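Long-range contacts in uncharacterized protein (Mannheimia succiniciproducens, PDB 3KG4), which is a metal-independent endoribonuclease of the Cas5d family that processes CRISPR precursor transcripts into crRNA in bacterial defence against mobile genetic elements: residues A[34-39]-A[192-197]; A[62-67]-A[109-114]; A[143-148]-A[165-170]. One frame throughout, in Å; residues are numbered along the deposited sequence.

Contact 1: A[34-39]-A[192-197]; sequences TPSAAR and LHDIDF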
ATOM      1  N   THR A  34       3.034   4.363   1.808  1.00 21.15           N
ATOM      2  CA  THR A  34       1.955   5.275   2.027  1.00 22.31           C
ATOM      3  C   THR A  34       0.650   4.620   1.597  1.00 23.14           C
ATOM      4  O   THR A  34       0.671   3.709   0.769  1.00 24.15           O
ATOM      5  CB  THR A  34       2.141   6.559   1.181  1.00 22.35           C
ATOM      6  OG1 THR A  34       2.314   6.185  -0.205  1.00 22.09           O
ATOM      7  CG2 THR A  34       3.403   7.355   1.666  1.00 21.78           C
ATOM      8  N   PRO A  35      -0.494   5.098   2.136  1.00 23.74           N
ATOM      9  CA  PRO A  35      -1.803   4.684   1.661  1.00 23.97           C
ATOM     10  C   PRO A  35      -1.915   4.934   0.148  1.00 24.24           C
ATOM     11  O   PRO A  35      -2.445   4.111  -0.575  1.00 21.60           O
ATOM     12  CB  PRO A  35      -2.743   5.613   2.417  1.00 25.41           C
ATOM     13  CG  PRO A  35      -1.960   5.878   3.758  1.00 25.59           C
ATOM     14  CD  PRO A  35      -0.565   5.961   3.333  1.00 24.52           C
ATOM     15  N   SER A  36      -1.395   6.090  -0.296  1.00 24.74           N
ATOM     16  CA  SER A  36      -1.385   6.492  -1.706  1.00 25.44           C
ATOM     17  C   SER A  36      -0.741   5.427  -2.601  1.00 24.45           C
ATOM     18  O   SER A  36      -1.341   4.974  -3.595  1.00 24.74           O
ATOM     19  CB  SER A  36      -0.645   7.839  -1.834  1.00 27.00           C
ATOM     20  OG  SER A  36      -0.866   8.392  -3.106  1.00 31.06           O
ATOM     21  N   ALA A  37       0.448   4.973  -2.239  1.00 23.00           N
ATOM     22  CA  ALA A  37       1.138   3.932  -3.007  1.00 23.36           C
ATOM     23  C   ALA A  37       0.434   2.579  -2.952  1.00 23.74           C
ATOM     24  O   ALA A  37       0.431   1.804  -3.952  1.00 23.26           O
ATOM     25  CB  ALA A  37       2.630   3.780  -2.566  1.00 22.66           C
ATOM     26  N   ALA A  38      -0.130   2.276  -1.790  1.00 22.52           N
ATOM     27  CA  ALA A  38      -0.845   1.016  -1.595  1.00 22.91           C
ATOM     28  C   ALA A  38      -2.076   0.968  -2.508  1.00 22.19           C
ATOM     29  O   ALA A  38      -2.322  -0.044  -3.167  1.00 21.76           O
ATOM     30  CB  ALA A  38      -1.227   0.808  -0.087  1.00 21.61           C
ATOM     31  N   ARG A  39      -2.801   2.071  -2.565  1.00 23.32           N
ATOM     32  CA  ARG A  39      -3.969   2.183  -3.375  1.00 25.31           C
ATOM     33  C   ARG A  39      -3.614   2.077  -4.867  1.00 26.49           C
ATOM     34  O   ARG A  39      -4.379   1.496  -5.638  1.00 26.28           O
ATOM     35  CB  ARG A  39      -4.679   3.495  -3.069  1.00 27.51           C
ATOM     36  CG  ARG A  39      -5.973   3.696  -3.840  1.00 32.79           C
ATOM     37  CD  ARG A  39      -6.824   4.838  -3.288  1.00 38.94           C
ATOM     38  NE  ARG A  39      -6.244   6.106  -3.708  1.00 43.11           N
ATOM     39  CZ  ARG A  39      -6.608   6.803  -4.778  1.00 49.02           C
ATOM     40  NH1 ARG A  39      -7.597   6.396  -5.572  1.00 51.01           N
ATOM     41  NH2 ARG A  39      -5.986   7.945  -5.035  1.00 50.59           N
ATOM     42  N   LEU A 192       2.200  11.404   3.943  1.00 23.33           N
ATOM     43  CA  LEU A 192       1.162  11.548   2.943  1.00 23.77           C
ATOM     44  C   LEU A 192       0.143  10.455   3.110  1.00 22.94           C
ATOM     45  O   LEU A 192       0.538   9.299   3.226  1.00 22.19           O
ATOM     46  CB  LEU A 192       1.794  11.407   1.558  1.00 25.25           C
ATOM     47  CG  LEU A 192       0.796  11.614   0.417  1.00 28.18           C
ATOM     48  CD1 LEU A 192       0.473  13.117   0.380  1.00 28.58           C
ATOM     49  CD2 LEU A 192       1.447  11.104  -0.890  1.00 31.15           C
ATOM     50  N   HIS A 193      -1.141  10.826   3.189  1.00 23.14           N
ATOM     51  CA  HIS A 193      -2.234   9.882   3.123  1.00 23.61           C
ATOM     52  C   HIS A 193      -2.544   9.693   1.602  1.00 26.01           C
ATOM     53  O   HIS A 193      -2.405   8.606   1.044  1.00 25.05           O
ATOM     54  CB  HIS A 193      -3.436  10.427   3.867  1.00 22.74           C
ATOM     55  CG  HIS A 193      -4.551   9.445   4.069  1.00 25.00           C
ATOM     56  ND1 HIS A 193      -4.900   8.498   3.128  1.00 28.01           N
ATOM     57  CD2 HIS A 193      -5.415   9.279   5.098  1.00 25.76           C
ATOM     58  CE1 HIS A 193      -5.902   7.765   3.582  1.00 28.64           C
ATOM     59  NE2 HIS A 193      -6.247   8.227   4.772  1.00 29.53           N
ATOM     60  N   ASP A 194      -2.961  10.758   0.942  1.00 28.31           N
ATOM     61  CA  ASP A 194      -3.187  10.693  -0.520  1.00 30.63           C
ATOM     62  C   ASP A 194      -3.311  12.107  -1.068  1.00 32.95           C
ATOM     63  O   ASP A 194      -3.305  13.052  -0.309  1.00 29.95           O
ATOM     64  CB  ASP A 194      -4.467   9.874  -0.829  1.00 31.79           C
ATOM     65  CG  ASP A 194      -4.304   8.899  -2.014  1.00 33.39           C
ATOM     66  OD1 ASP A 194      -4.871   7.766  -1.917  1.00 32.53           O
ATOM     67  OD2 ASP A 194      -3.607   9.259  -3.016  1.00 33.99           O
ATOM     68  N   ILE A 195      -3.433  12.233  -2.400  1.00 36.60           N
ATOM     69  CA  ILE A 195      -3.570  13.523  -3.102  1.00 40.33           C
ATOM     70  C   ILE A 195      -4.883  13.531  -3.910  1.00 43.29           C
ATOM     71  O   ILE A 195      -5.305  12.482  -4.408  1.00 43.96           O
ATOM     72  CB  ILE A 195      -2.396  13.760  -4.091  1.00 40.77           C
ATOM     73  CG1 ILE A 195      -1.072  13.881  -3.338  1.00 42.36           C
ATOM     74  CG2 ILE A 195      -2.576  15.050  -4.899  1.00 41.63           C
ATOM     75  CD1 ILE A 195       0.025  12.953  -3.874  1.00 43.25           C
ATOM     76  N   ASP A 196      -5.527  14.692  -4.019  1.00 45.91           N
ATOM     77  CA  ASP A 196      -6.650  14.886  -4.968  1.00 47.82           C
ATOM     78  C   ASP A 196      -6.128  15.687  -6.162  1.00 48.93           C
ATOM     79  O   ASP A 196      -5.728  16.850  -6.010  1.00 49.79           O
ATOM     80  CB  ASP A 196      -7.817  15.643  -4.314  1.00 48.44           C
ATOM     81  N   PHE A 197      -6.121  15.074  -7.345  1.00 50.04           N
ATOM     82  CA  PHE A 197      -5.563  15.718  -8.526  1.00 49.99           C
ATOM     83  C   PHE A 197      -6.613  16.415  -9.403  1.00 49.90           C
ATOM     84  O   PHE A 197      -6.243  17.243 -10.254  1.00 48.94           O
ATOM     85  CB  PHE A 197      -4.786  14.706  -9.353  1.00 50.48           C
ATOM     86  CG  PHE A 197      -3.509  14.258  -8.714  1.00 50.04           C
ATOM     87  CD1 PHE A 197      -2.393  15.092  -8.702  1.00 49.86           C
ATOM     88  CD2 PHE A 197      -3.420  12.996  -8.129  1.00 49.24           C
ATOM     89  CE1 PHE A 197      -1.188  14.657  -8.126  1.00 50.36           C
ATOM     90  CE2 PHE A 197      -2.236  12.559  -7.550  1.00 49.23           C
ATOM     91  CZ  PHE A 197      -1.124  13.383  -7.551  1.00 50.13           C
TER

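Contact 2: A[62-67]-A[109-114]; sequences KPIRFE and TVLKDV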
ATOM      1  N   LYS A  62       8.977  -6.284   7.706  1.00 28.76           N
ATOM      2  CA  LYS A  62      10.405  -6.390   7.713  1.00 29.78           C
ATOM      3  C   LYS A  62      11.056  -5.128   8.289  1.00 29.67           C
ATOM      4  O   LYS A  62      10.491  -4.054   8.203  1.00 28.73           O
ATOM      5  CB  LYS A  62      10.905  -6.672   6.303  1.00 29.96           C
ATOM      6  CG  LYS A  62      10.675  -8.115   5.858  1.00 34.26           C
ATOM      7  CD  LYS A  62      11.300  -8.357   4.510  1.00 39.10           C
ATOM      8  CE  LYS A  62      11.836  -9.769   4.358  1.00 41.15           C
ATOM      9  NZ  LYS A  62      12.212 -10.059   2.931  1.00 42.18           N
ATOM     10  N   PRO A  63      12.223  -5.282   8.927  1.00 30.70           N
ATOM     11  CA  PRO A  63      12.890  -4.142   9.535  1.00 31.53           C
ATOM     12  C   PRO A  63      13.127  -3.024   8.521  1.00 30.29           C
ATOM     13  O   PRO A  63      13.394  -3.285   7.366  1.00 30.15           O
ATOM     14  CB  PRO A  63      14.227  -4.724  10.033  1.00 31.50           C
ATOM     15  CG  PRO A  63      14.047  -6.200   9.991  1.00 33.26           C
ATOM     16  CD  PRO A  63      13.082  -6.474   8.913  1.00 31.32           C
ATOM     17  N   ILE A  64      12.904  -1.797   8.983  1.00 30.68           N
ATOM     18  CA  ILE A  64      13.061  -0.580   8.207  1.00 29.82           C
ATOM     19  C   ILE A  64      14.552  -0.317   7.971  1.00 30.33           C
ATOM     20  O   ILE A  64      15.300  -0.049   8.924  1.00 30.18           O
ATOM     21  CB  ILE A  64      12.340   0.599   8.929  1.00 29.99           C
ATOM     22  CG1 ILE A  64      10.856   0.246   9.122  1.00 30.77           C
ATOM     23  CG2 ILE A  64      12.465   1.918   8.113  1.00 26.17           C
ATOM     24  CD1 ILE A  64      10.039   1.214   9.953  1.00 30.88           C
ATOM     25  N   ARG A  65      14.990  -0.426   6.711  1.00 30.65           N
ATOM     26  CA  ARG A  65      16.402  -0.236   6.344  1.00 31.49           C
ATOM     27  C   ARG A  65      16.558   0.509   5.023  1.00 30.11           C
ATOM     28  O   ARG A  65      15.775   0.290   4.113  1.00 28.81           O
ATOM     29  CB  ARG A  65      17.120  -1.571   6.255  1.00 32.35           C
ATOM     30  CG  ARG A  65      17.480  -2.055   7.658  1.00 38.04           C
ATOM     31  CD  ARG A  65      18.143  -3.411   7.671  1.00 44.11           C
ATOM     32  NE  ARG A  65      17.584  -4.316   6.667  1.00 45.17           N
ATOM     33  CZ  ARG A  65      18.196  -4.668   5.541  1.00 49.37           C
ATOM     34  NH1 ARG A  65      19.409  -4.195   5.237  1.00 50.79           N
ATOM     35  NH2 ARG A  65      17.584  -5.489   4.700  1.00 51.24           N
ATOM     36  N   PHE A  66      17.596   1.335   4.931  1.00 29.69           N
ATOM     37  CA  PHE A  66      17.784   2.254   3.813  1.00 29.43           C
ATOM     38  C   PHE A  66      19.120   2.023   3.135  1.00 31.17           C
ATOM     39  O   PHE A  66      20.080   1.540   3.759  1.00 30.59           O
ATOM     40  CB  PHE A  66      17.753   3.692   4.307  1.00 29.22           C
ATOM     41  CG  PHE A  66      16.431   4.121   4.832  1.00 27.53           C
ATOM     42  CD1 PHE A  66      15.438   4.531   3.976  1.00 23.68           C
ATOM     43  CD2 PHE A  66      16.183   4.184   6.201  1.00 25.92           C
ATOM     44  CE1 PHE A  66      14.220   4.961   4.460  1.00 27.03           C
ATOM     45  CE2 PHE A  66      14.946   4.579   6.661  1.00 24.40           C
ATOM     46  CZ  PHE A  66      13.981   4.987   5.790  1.00 23.83           C
ATOM     47  N   GLU A  67      19.186   2.356   1.857  1.00 31.75           N
ATOM     48  CA  GLU A  67      20.447   2.325   1.099  1.00 33.99           C
ATOM     49  C   GLU A  67      20.410   3.491   0.116  1.00 33.15           C
ATOM     50  O   GLU A  67      19.365   3.749  -0.503  1.00 33.59           O
ATOM     51  CB  GLU A  67      20.573   0.973   0.369  1.00 35.05           C
ATOM     52  CG  GLU A  67      21.850   0.722  -0.421  1.00 39.78           C
ATOM     53  CD  GLU A  67      21.783  -0.603  -1.218  1.00 44.44           C
ATOM     54  OE1 GLU A  67      21.499  -1.667  -0.630  1.00 49.99           O
ATOM     55  OE2 GLU A  67      21.984  -0.592  -2.449  1.00 52.15           O
ATOM     56  N   THR A 109      17.813   7.760  -1.632  1.00 28.24           N
ATOM     57  CA  THR A 109      17.869   6.900  -0.456  1.00 26.51           C
ATOM     58  C   THR A 109      16.557   6.114  -0.387  1.00 26.34           C
ATOM     59  O   THR A 109      15.506   6.674  -0.191  1.00 25.76           O
ATOM     60  CB  THR A 109      18.168   7.694   0.810  1.00 27.84           C
ATOM     61  OG1 THR A 109      19.442   8.342   0.624  1.00 26.47           O
ATOM     62  CG2 THR A 109      18.259   6.747   2.011  1.00 25.17           C
ATOM     63  N   VAL A 110      16.664   4.802  -0.546  1.00 25.67           N
ATOM     64  CA  VAL A 110      15.515   3.941  -0.732  1.00 25.85           C
ATOM     65  C   VAL A 110      15.474   2.866   0.348  1.00 25.01           C
ATOM     66  O   VAL A 110      16.492   2.578   1.017  1.00 25.13           O
ATOM     67  CB  VAL A 110      15.568   3.288  -2.122  1.00 25.71           C
ATOM     68  CG1 VAL A 110      15.728   4.391  -3.222  1.00 26.57           C
ATOM     69  CG2 VAL A 110      16.674   2.247  -2.199  1.00 25.89           C
ATOM     70  N   LEU A 111      14.283   2.328   0.558  1.00 25.12           N
ATOM     71  CA  LEU A 111      14.127   1.189   1.444  1.00 26.00           C
ATOM     72  C   LEU A 111      14.693  -0.019   0.786  1.00 27.34           C
ATOM     73  O   LEU A 111      14.621  -0.176  -0.448  1.00 28.20           O
ATOM     74  CB  LEU A 111      12.652   0.969   1.775  1.00 24.99           C
ATOM     75  CG  LEU A 111      12.018   2.032   2.674  1.00 22.94           C
ATOM     76  CD1 LEU A 111      10.485   1.944   2.576  1.00 21.39           C
ATOM     77  CD2 LEU A 111      12.488   1.922   4.167  1.00 24.50           C
ATOM     78  N   LYS A 112      15.231  -0.904   1.603  1.00 29.34           N
ATOM     79  CA  LYS A 112      15.715  -2.179   1.139  1.00 30.85           C
ATOM     80  C   LYS A 112      14.946  -3.322   1.807  1.00 30.97           C
ATOM     81  O   LYS A 112      14.715  -3.291   3.013  1.00 30.83           O
ATOM     82  CB  LYS A 112      17.212  -2.279   1.449  1.00 31.66           C
ATOM     83  CG  LYS A 112      17.862  -3.534   1.019  1.00 37.56           C
ATOM     84  CD  LYS A 112      19.352  -3.517   1.379  1.00 42.02           C
ATOM     85  CE  LYS A 112      20.077  -4.650   0.677  1.00 43.95           C
ATOM     86  NZ  LYS A 112      20.298  -4.283  -0.754  1.00 46.01           N
ATOM     87  N   ASP A 113      14.587  -4.326   1.004  1.00 30.37           N
ATOM     88  CA  ASP A 113      14.019  -5.605   1.472  1.00 31.39           C
ATOM     89  C   ASP A 113      12.739  -5.412   2.282  1.00 29.45           C
ATOM     90  O   ASP A 113      12.701  -5.617   3.497  1.00 30.18           O
ATOM     91  CB  ASP A 113      15.034  -6.413   2.272  1.00 32.42           C
ATOM     92  CG  ASP A 113      16.212  -6.886   1.425  1.00 37.78           C
ATOM     93  OD1 ASP A 113      16.025  -7.282   0.235  1.00 43.05           O
ATOM     94  OD2 ASP A 113      17.330  -6.887   1.985  1.00 45.22           O
ATOM     95  N   VAL A 114      11.695  -4.994   1.595  1.00 27.32           N
ATOM     96  CA  VAL A 114      10.463  -4.644   2.242  1.00 26.79           C
ATOM     97  C   VAL A 114       9.431  -5.739   1.988  1.00 27.21           C
ATOM     98  O   VAL A 114       9.493  -6.433   0.965  1.00 27.09           O
ATOM     99  CB  VAL A 114       9.855  -3.318   1.685  1.00 27.09           C
ATOM    100  CG1 VAL A 114      10.781  -2.152   1.902  1.00 25.14           C
ATOM    101  CG2 VAL A 114       9.515  -3.435   0.197  1.00 25.35           C
TER
HETATM  102  O   HOH W   1      11.404  -8.400   0.861  1.00 34.41           O
HETATM  103  O   HOH W   2      14.324  -5.314   5.768  1.00 29.88           O
HETATM  104  O   HOH W   3      13.315  -1.975   4.890  1.00 30.24           O

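Contact 3: A[143-148]-A[165-170]; sequences RRALKG and FALIDD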
ATOM      1  N   ARG A 143      -9.523 -12.614  -8.085  1.00 41.64           N
ATOM      2  CA  ARG A 143      -9.280 -13.589  -9.146  1.00 43.72           C
ATOM      3  C   ARG A 143      -7.989 -13.204  -9.865  1.00 44.92           C
ATOM      4  O   ARG A 143      -7.063 -14.004  -9.946  1.00 45.01           O
ATOM      5  CB  ARG A 143     -10.450 -13.616 -10.113  1.00 44.23           C
ATOM      6  CG  ARG A 143     -10.561 -14.883 -10.921  1.00 47.09           C
ATOM      7  CD  ARG A 143     -11.995 -15.061 -11.441  1.00 49.07           C
ATOM      8  NE  ARG A 143     -12.533 -13.830 -12.034  1.00 50.72           N
ATOM      9  CZ  ARG A 143     -13.635 -13.176 -11.639  1.00 51.97           C
ATOM     10  NH1 ARG A 143     -13.991 -12.071 -12.284  1.00 52.92           N
ATOM     11  NH2 ARG A 143     -14.388 -13.594 -10.619  1.00 51.76           N
ATOM     12  N   ARG A 144      -7.930 -11.957 -10.339  1.00 46.57           N
ATOM     13  CA  ARG A 144      -6.695 -11.389 -10.915  1.00 47.65           C
ATOM     14  C   ARG A 144      -5.474 -11.539 -10.030  1.00 48.39           C
ATOM     15  O   ARG A 144      -4.395 -11.882 -10.520  1.00 48.42           O
ATOM     16  CB  ARG A 144      -6.850  -9.911 -11.192  1.00 48.29           C
ATOM     17  CG  ARG A 144      -7.888  -9.532 -12.218  1.00 50.76           C
ATOM     18  CD  ARG A 144      -7.259  -8.563 -13.200  1.00 54.69           C
ATOM     19  NE  ARG A 144      -8.168  -7.549 -13.710  1.00 57.73           N
ATOM     20  CZ  ARG A 144      -7.846  -6.708 -14.693  1.00 61.93           C
ATOM     21  NH1 ARG A 144      -8.724  -5.800 -15.122  1.00 63.54           N
ATOM     22  NH2 ARG A 144      -6.639  -6.770 -15.262  1.00 63.82           N
ATOM     23  N   ALA A 145      -5.625 -11.258  -8.734  1.00 48.54           N
ATOM     24  CA  ALA A 145      -4.492 -11.346  -7.825  1.00 49.30           C
ATOM     25  C   ALA A 145      -4.002 -12.782  -7.655  1.00 50.22           C
ATOM     26  O   ALA A 145      -2.800 -13.009  -7.574  1.00 50.37           O
ATOM     27  CB  ALA A 145      -4.820 -10.701  -6.454  1.00 48.87           C
ATOM     28  N   LEU A 146      -4.921 -13.752  -7.599  1.00 51.71           N
ATOM     29  CA  LEU A 146      -4.553 -15.167  -7.371  1.00 52.88           C
ATOM     30  C   LEU A 146      -3.663 -15.772  -8.454  1.00 54.18           C
ATOM     31  O   LEU A 146      -2.868 -16.683  -8.184  1.00 54.96           O
ATOM     32  CB  LEU A 146      -5.798 -16.040  -7.268  1.00 52.93           C
ATOM     33  CG  LEU A 146      -6.486 -16.080  -5.915  1.00 52.75           C
ATOM     34  CD1 LEU A 146      -7.844 -16.815  -6.061  1.00 53.00           C
ATOM     35  CD2 LEU A 146      -5.555 -16.736  -4.881  1.00 50.78           C
ATOM     36  N   LYS A 147      -3.843 -15.273  -9.672  1.00 55.29           N
ATOM     37  CA  LYS A 147      -3.123 -15.722 -10.853  1.00 56.34           C
ATOM     38  C   LYS A 147      -1.715 -15.134 -10.920  1.00 57.22           C
ATOM     39  O   LYS A 147      -0.919 -15.488 -11.811  1.00 56.87           O
ATOM     40  CB  LYS A 147      -3.894 -15.261 -12.101  1.00 56.39           C
ATOM     41  N   GLY A 148      -1.413 -14.220  -9.994  1.00 57.56           N
ATOM     42  CA  GLY A 148      -0.251 -13.356 -10.134  1.00 57.87           C
ATOM     43  C   GLY A 148      -0.436 -12.406 -11.304  1.00 57.76           C
ATOM     44  O   GLY A 148       0.545 -11.930 -11.876  1.00 58.33           O
ATOM     45  N   PHE A 165       3.537  -9.641  -5.503  1.00 32.40           N
ATOM     46  CA  PHE A 165       2.333  -9.725  -4.707  1.00 31.59           C
ATOM     47  C   PHE A 165       1.682 -11.093  -4.708  1.00 32.54           C
ATOM     48  O   PHE A 165       1.867 -11.886  -5.650  1.00 31.90           O
ATOM     49  CB  PHE A 165       1.324  -8.667  -5.149  1.00 31.24           C
ATOM     50  CG  PHE A 165       0.821  -8.825  -6.574  1.00 34.14           C
ATOM     51  CD1 PHE A 165      -0.155  -9.769  -6.895  1.00 35.52           C
ATOM     52  CD2 PHE A 165       1.312  -8.012  -7.595  1.00 37.16           C
ATOM     53  CE1 PHE A 165      -0.623  -9.894  -8.211  1.00 36.05           C
ATOM     54  CE2 PHE A 165       0.862  -8.143  -8.912  1.00 39.56           C
ATOM     55  CZ  PHE A 165      -0.118  -9.077  -9.215  1.00 38.74           C
ATOM     56  N   ALA A 166       0.889 -11.337  -3.660  1.00 31.41           N
ATOM     57  CA  ALA A 166       0.151 -12.595  -3.495  1.00 32.15           C
ATOM     58  C   ALA A 166      -1.095 -12.270  -2.663  1.00 32.66           C
ATOM     59  O   ALA A 166      -1.009 -11.536  -1.646  1.00 31.99           O
ATOM     60  CB  ALA A 166       1.030 -13.629  -2.815  1.00 31.58           C
ATOM     61  N   LEU A 167      -2.257 -12.712  -3.129  1.00 32.83           N
ATOM     62  CA  LEU A 167      -3.469 -12.518  -2.360  1.00 33.57           C
ATOM     63  C   LEU A 167      -3.329 -13.275  -1.045  1.00 33.97           C
ATOM     64  O   LEU A 167      -2.700 -14.334  -0.981  1.00 33.42           O
ATOM     65  CB  LEU A 167      -4.706 -12.977  -3.125  1.00 34.16           C
ATOM     66  CG  LEU A 167      -6.057 -12.630  -2.495  1.00 33.49           C
ATOM     67  CD1 LEU A 167      -6.438 -11.152  -2.707  1.00 32.29           C
ATOM     68  CD2 LEU A 167      -7.162 -13.528  -3.053  1.00 33.78           C
ATOM     69  N   ILE A 168      -3.864 -12.701   0.019  1.00 33.53           N
ATOM     70  CA  ILE A 168      -4.008 -13.436   1.264  1.00 35.35           C
ATOM     71  C   ILE A 168      -5.517 -13.655   1.316  1.00 35.03           C
ATOM     72  O   ILE A 168      -6.255 -12.768   1.702  1.00 34.59           O
ATOM     73  CB  ILE A 168      -3.511 -12.641   2.484  1.00 35.33           C
ATOM     74  CG1 ILE A 168      -2.008 -12.361   2.390  1.00 37.23           C
ATOM     75  CG2 ILE A 168      -3.887 -13.359   3.826  1.00 35.11           C
ATOM     76  CD1 ILE A 168      -1.155 -13.250   3.252  1.00 41.41           C
ATOM     77  N   ASP A 169      -5.964 -14.815   0.841  1.00 35.88           N
ATOM     78  CA  ASP A 169      -7.410 -15.119   0.780  1.00 37.12           C
ATOM     79  C   ASP A 169      -7.851 -15.460   2.193  1.00 37.58           C
ATOM     80  O   ASP A 169      -7.026 -15.513   3.108  1.00 35.75           O
ATOM     81  CB  ASP A 169      -7.670 -16.295  -0.175  1.00 37.59           C
ATOM     82  CG  ASP A 169      -8.995 -16.228  -0.864  1.00 39.32           C
ATOM     83  OD1 ASP A 169      -9.930 -15.513  -0.427  1.00 38.74           O
ATOM     84  OD2 ASP A 169      -9.092 -16.933  -1.886  1.00 43.84           O
ATOM     85  N   ASP A 170      -9.144 -15.704   2.371  1.00 39.39           N
ATOM     86  CA  ASP A 170      -9.700 -15.716   3.716  1.00 41.92           C
ATOM     87  C   ASP A 170      -9.150 -16.802   4.623  1.00 42.46           C
ATOM     88  O   ASP A 170      -9.012 -16.606   5.821  1.00 43.34           O
ATOM     89  CB  ASP A 170     -11.211 -15.780   3.715  1.00 42.13           C
ATOM     90  CG  ASP A 170     -11.791 -15.119   4.956  1.00 47.64           C
ATOM     91  OD1 ASP A 170     -11.046 -14.994   5.954  1.00 49.69           O
ATOM     92  OD2 ASP A 170     -12.967 -14.677   4.938  1.00 56.07           O
TER

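Contact 1: A[34-39]-A[192-197]
The guanidinium of Arg39 and the carboxylate of Asp194 meet with their planes turned 60° apart. Asp194 lies at the guanidinium edge: in a salt bridge, Arg39 NE reaches Asp194 OD1 at 2.8 Å from the syn side, somewhat tilted out of both planes, while Arg39 NH2 adds two weak bonds, one to each carboxylate oxygen. The other flat group, the His193 imidazole, has Pro35 CB 3.7 Å from His193 ND1 in an oblique approach, and its NE2 is hydrogen-bonded to the backbone of Pro218. Asp194 OD2 also accepts from two firmer donors. Ser36 OG, swung anti to the backbone N (chi1 -167°), donates to Asp194 OD2 at 2.9 Å from well above the carboxylate plane, and Ile195 N uses the anti lone pair of the same oxygen. Together these bonds fix the carboxylate's rotation beside the first turn of the helix, whose positive end would probably stabilise the negative charge. That turn is itself capped, Ala37 N donating to Thr34 OG1 at 3.0 Å. Leu192 CD2 touches Ser36 CB. His193 and Asp194 form a classic beta bulge opposite His204, in strand 186-195, at one edge of the large antiparallel sheet. Helix 35-45 starts against this bulge; the axis of 35-39 passes 6.9 Å from that of 192-195, with Ala38 and Arg39 touching strand 51-60 and Pro35 touching Phe206 of strand 203-211.

Contact 2: A[62-67]-A[109-114]
Arg65 and Lys112 meet through backbone and side chain alike: Lys112 N donates to Arg65 O at 2.8 Å, and the Lys112 side chain then runs out between Arg65 and Glu67. Its CB stands 4.0 Å from Arg65 O, CG lies near Arg65 NH2, and CD passes between Arg65 NH1 and Glu67 OE1. The chain is extended as far as CE, and a bend at the last torsion of Lys112 (chi4 77°) brings Lys112 NZ to Glu67 OE1 at 2.9 Å, on the syn lone pair, closing a salt bridge. Arg65 spends its own charge on Asp113: Arg65 NH2 makes a weak, salt-bridging bond to Asp113 OD2, which lies in the guanidinium plane at its edge. Away from these charges, Leu111 CD2 sits over one face of the Phe66 ring, 4.0 Å from its centroid, a CH-pi contact, and also meets Ile64 CG2. Where the two segments part, water takes over: water 3 accepts from Arg65 N at 2.9 Å and lies within hydrogen-bonding reach of Pro63 O and Lys112 O, while water 1 links Lys62 NZ to Val114 O. The core is an antiparallel beta ladder, Glu67 and Val110 forming a hydrogen-bonded pair through both N-H groups, and Phe66 and Leu111 the adjoining non-hydrogen-bonded pair. It belongs to the small mixed sheet in which strand 107-112 also pairs with 15-16 and 27-28, before the chain turns a corner at Asp113 into strand 114-124.

Contact 3: A[143-148]-A[165-170]
The last turn of helix 135-146 comes down on strand 164-167 with Ala145 nearest Leu167, their CA atoms 5.7 Å apart, and the helix ends in a Schellman motif at Gly148, which takes a positive phi of 67°. Two leucines and an alanine carry the apolar part. Leu167 points at the helix, and Leu167 CB lies 4.0 Å from Ala145 CB, consistent with the small methyl letting the backbones approach. With CG anti to the backbone N (chi1 -171°), Leu167 spreads its two methyls along the helix: CD1 stays beside Ala145 CB, while Leu167 CD2 reaches Leu146 CG at 3.9 Å and touches one of its methyls as well. The two leucines lie askew to one another, and Leu146 stretches on until its CD1 approaches Asp169 OD2. Phe141 and Lys142 of the helix also touch Leu167. Phe165 works at the other end of the contact. Its CG sits between the backbone N and the carbonyl carbon (chi1 63°), and the ring reaches the C-terminal end of the helix. There Phe165 CE1 presents the ring edge to Ala145 O at 3.9 Å, with that oxygen in the ring plane, and Phe165 CZ lies 3.9 Å from Gly148 C. Gly148 N donates to Ala145 O at 3.0 Å, one of the backbone bonds that close the helix end. Cys150, Pro154 and Ile45 of helix 35-45 also touch Phe165. Strand 164-167 is an outermost strand of the large antiparallel sheet, paired with strand 7-13. The order beta-alpha-beta-beta-alpha-beta is that of the ferredoxin-like fold of RAMP-type Cas proteins, with helix 135-146 and strand 164-167 as its second helix and fourth strand.

Contacts 1 and 3 both work on the large antiparallel sheet, at its two outermost strands, 186-195 and 164-167; their centres are 22 Å apart, on opposite sides of the chain's centre. Helix 35-45 runs between them: its first turn belongs to contact 1, while Ile45 at its other end touches Phe165 and Arg144 of contact 3. Contact 2 lies in the separate small sheet, its centre 20 Å from that of contact 1 and 24 Å from that of contact 3, joined to the large sheet through the corner at Asp113. Along the chain, contacts 2 and 3 follow one another inside the loop that contact 1 closes.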